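Local coordinates for uncharacterized protein (PDB 4H0A) that is of unknown function but belongs to the CAP (cysteine-rich secretory protein) family and also has a CAP-associated N-terminal region, at residues E211-M216 with T284-W289. Sequence-based numbering, arbitrary orientation.
Sequences EVTNEM and TLIHSW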
loop_
_atom_site.group_PDB
_atom_site.type_symbol
_atom_site.label_atom_id
_atom_site.label_comp_id
_atom_site.label_asym_id
_atom_site.label_seq_id
_atom_site.Cartn_x
_atom_site.Cartn_y
_atom_site.Cartn_z
ATOM N N GLU A 211 1.032 -0.618 9.951
ATOM C CA GLU A 211 1.995 0.486 9.843
ATOM C C GLU A 211 1.564 1.531 8.828
ATOM O O GLU A 211 1.624 2.711 9.138
ATOM C CB GLU A 211 3.381 -0.038 9.454
ATOM C CG GLU A 211 4.065 -0.786 10.585
ATOM C CD GLU A 211 5.362 -1.466 10.199
ATOM O OE1 GLU A 211 5.652 -1.592 8.987
ATOM O OE2 GLU A 211 6.103 -1.862 11.126
ATOM N N VAL A 212 1.134 1.106 7.623
ATOM C CA VAL A 212 0.724 2.066 6.596
ATOM C C VAL A 212 -0.562 2.784 7.038
ATOM O O VAL A 212 -0.707 3.982 6.782
ATOM C CB VAL A 212 0.581 1.430 5.198
ATOM C CG1 VAL A 212 0.022 2.463 4.205
ATOM C CG2 VAL A 212 1.930 0.912 4.709
ATOM N N THR A 213 -1.475 2.082 7.736
ATOM C CA THR A 213 -2.688 2.724 8.269
ATOM C C THR A 213 -2.292 3.854 9.214
ATOM O O THR A 213 -2.852 4.943 9.129
ATOM C CB THR A 213 -3.577 1.703 8.990
ATOM O OG1 THR A 213 -4.126 0.822 8.015
ATOM C CG2 THR A 213 -4.703 2.365 9.815
ATOM N N ASN A 214 -1.327 3.600 10.106
ATOM C CA ASN A 214 -0.889 4.607 11.068
ATOM C C ASN A 214 -0.084 5.728 10.383
ATOM O O ASN A 214 -0.192 6.864 10.824
ATOM C CB ASN A 214 -0.121 3.970 12.241
ATOM C CG ASN A 214 -1.058 3.360 13.272
ATOM O OD1 ASN A 214 -2.233 3.743 13.383
ATOM N ND2 ASN A 214 -0.575 2.402 14.063
ATOM N N GLU A 215 0.652 5.450 9.295
ATOM C CA GLU A 215 1.334 6.526 8.552
ATOM C C GLU A 215 0.313 7.471 7.930
ATOM O O GLU A 215 0.503 8.685 7.984
ATOM C CB GLU A 215 2.245 5.961 7.442
ATOM C CG GLU A 215 3.491 5.259 7.955
ATOM C CD GLU A 215 4.393 6.108 8.829
ATOM O OE1 GLU A 215 4.618 7.294 8.492
ATOM O OE2 GLU A 215 4.855 5.590 9.870
HETATM N N MSE A 216 -0.795 6.926 7.390
HETATM C CA MSE A 216 -1.863 7.742 6.795
HETATM C C MSE A 216 -2.532 8.583 7.872
HETATM O O MSE A 216 -2.787 9.771 7.654
HETATM C CB MSE A 216 -2.895 6.856 6.076
HETATM C CG MSE A 216 -2.334 6.113 4.862
HETATM SE SE MSE A 216 -1.729 7.295 3.452
HETATM C CE MSE A 216 0.283 7.310 3.881
ATOM N N THR A 284 -1.490 -0.590 -2.575
ATOM C CA THR A 284 -2.655 -0.618 -3.473
ATOM C C THR A 284 -3.943 -0.747 -2.669
ATOM O O THR A 284 -4.916 -0.058 -2.963
ATOM C CB THR A 284 -2.552 -1.753 -4.503
ATOM O OG1 THR A 284 -1.297 -1.644 -5.156
ATOM C CG2 THR A 284 -3.668 -1.701 -5.541
ATOM N N LEU A 285 -3.964 -1.642 -1.689
ATOM C CA LEU A 285 -5.129 -1.817 -0.817
ATOM C C LEU A 285 -5.507 -0.510 -0.099
ATOM O O LEU A 285 -6.680 -0.165 -0.059
ATOM C CB LEU A 285 -4.829 -2.896 0.244
ATOM C CG LEU A 285 -5.918 -3.063 1.301
ATOM C CD1 LEU A 285 -7.136 -3.772 0.739
ATOM C CD2 LEU A 285 -5.381 -3.722 2.464
ATOM N N ILE A 286 -4.525 0.165 0.521
ATOM C CA ILE A 286 -4.760 1.418 1.256
ATOM C C ILE A 286 -5.285 2.490 0.300
ATOM O O ILE A 286 -6.205 3.215 0.670
ATOM C CB ILE A 286 -3.482 1.869 2.004
ATOM C CG1 ILE A 286 -3.221 0.906 3.194
ATOM C CG2 ILE A 286 -3.577 3.354 2.469
ATOM C CD1 ILE A 286 -4.065 1.174 4.468
ATOM N N HIS A 287 -4.738 2.570 -0.922
ATOM C CA HIS A 287 -5.234 3.518 -1.921
ATOM C C HIS A 287 -6.736 3.295 -2.189
ATOM O O HIS A 287 -7.478 4.274 -2.304
ATOM C CB HIS A 287 -4.437 3.411 -3.238
ATOM C CG HIS A 287 -5.091 4.127 -4.380
ATOM N ND1 HIS A 287 -5.868 3.449 -5.300
ATOM C CD2 HIS A 287 -5.142 5.450 -4.656
ATOM C CE1 HIS A 287 -6.329 4.369 -6.128
ATOM N NE2 HIS A 287 -5.927 5.588 -5.774
ATOM N N SER A 288 -7.179 2.026 -2.308
ATOM C CA SER A 288 -8.589 1.732 -2.571
ATOM C C SER A 288 -9.465 2.112 -1.378
ATOM O O SER A 288 -10.540 2.666 -1.585
ATOM C CB SER A 288 -8.785 0.267 -2.940
ATOM O OG SER A 288 -8.167 0.003 -4.189
ATOM N N TRP A 289 -8.992 1.884 -0.136
ATOM C CA TRP A 289 -9.755 2.291 1.053
ATOM C C TRP A 289 -9.773 3.821 1.192
ATOM O O TRP A 289 -10.826 4.390 1.481
ATOM C CB TRP A 289 -9.191 1.641 2.327
ATOM C CG TRP A 289 -9.449 0.167 2.434
ATOM C CD1 TRP A 289 -10.141 -0.618 1.558
ATOM C CD2 TRP A 289 -8.976 -0.706 3.465
ATOM N NE1 TRP A 289 -10.161 -1.916 2.002
ATOM C CE2 TRP A 289 -9.417 -2.009 3.148
ATOM C CE3 TRP A 289 -8.219 -0.516 4.629
ATOM C CZ2 TRP A 289 -9.162 -3.108 3.977
ATOM C CZ3 TRP A 289 -7.975 -1.604 5.453
ATOM C CH2 TRP A 289 -8.440 -2.880 5.123
#
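Ile286 reaches from helix 282-290 into the angle between Val212, Thr213 and Met216 of helix 201-219, and every close approach between the two segments runs through it. A chi1 of -71° sets its CG1 beside the backbone N and CG2 trans to it, spreading the branches over Val212 and Met216. CG1 of Val212 sits against both, 3.7 Å from CG1 of Ile286 and 4.1 Å from CG2, the two side chains pointing in opposing senses; CG2 also meets CG of Met216, a selenomethionine, at 3.9 Å. The Ile286 and Thr213 side chains lie roughly perpendicular, bringing CD1 to 3.6 Å from OG1, a van der Waals approach, since that hydroxyl hydrogen-bonds to Leu209 O one turn earlier. Val212 and Met216 also pack on Tyr94 of strand 89-96, so these CAP-family helices meet beside the N-terminal region's sheet. Beyond this cluster the pairing is loose: the short axes come no nearer than 10.8 Å, inclined at 45°, and the Trp289 ring stays 5.2 Å off, CZ3 to OG1 of Thr213. Farther from Ile286, partly exposed Glu211 salt-bridges Arg61 and Lys75. With no hydrogen bond across the segments, van der Waals contact and apolar burial (153 Å² in all) hold the pair without polar specificity.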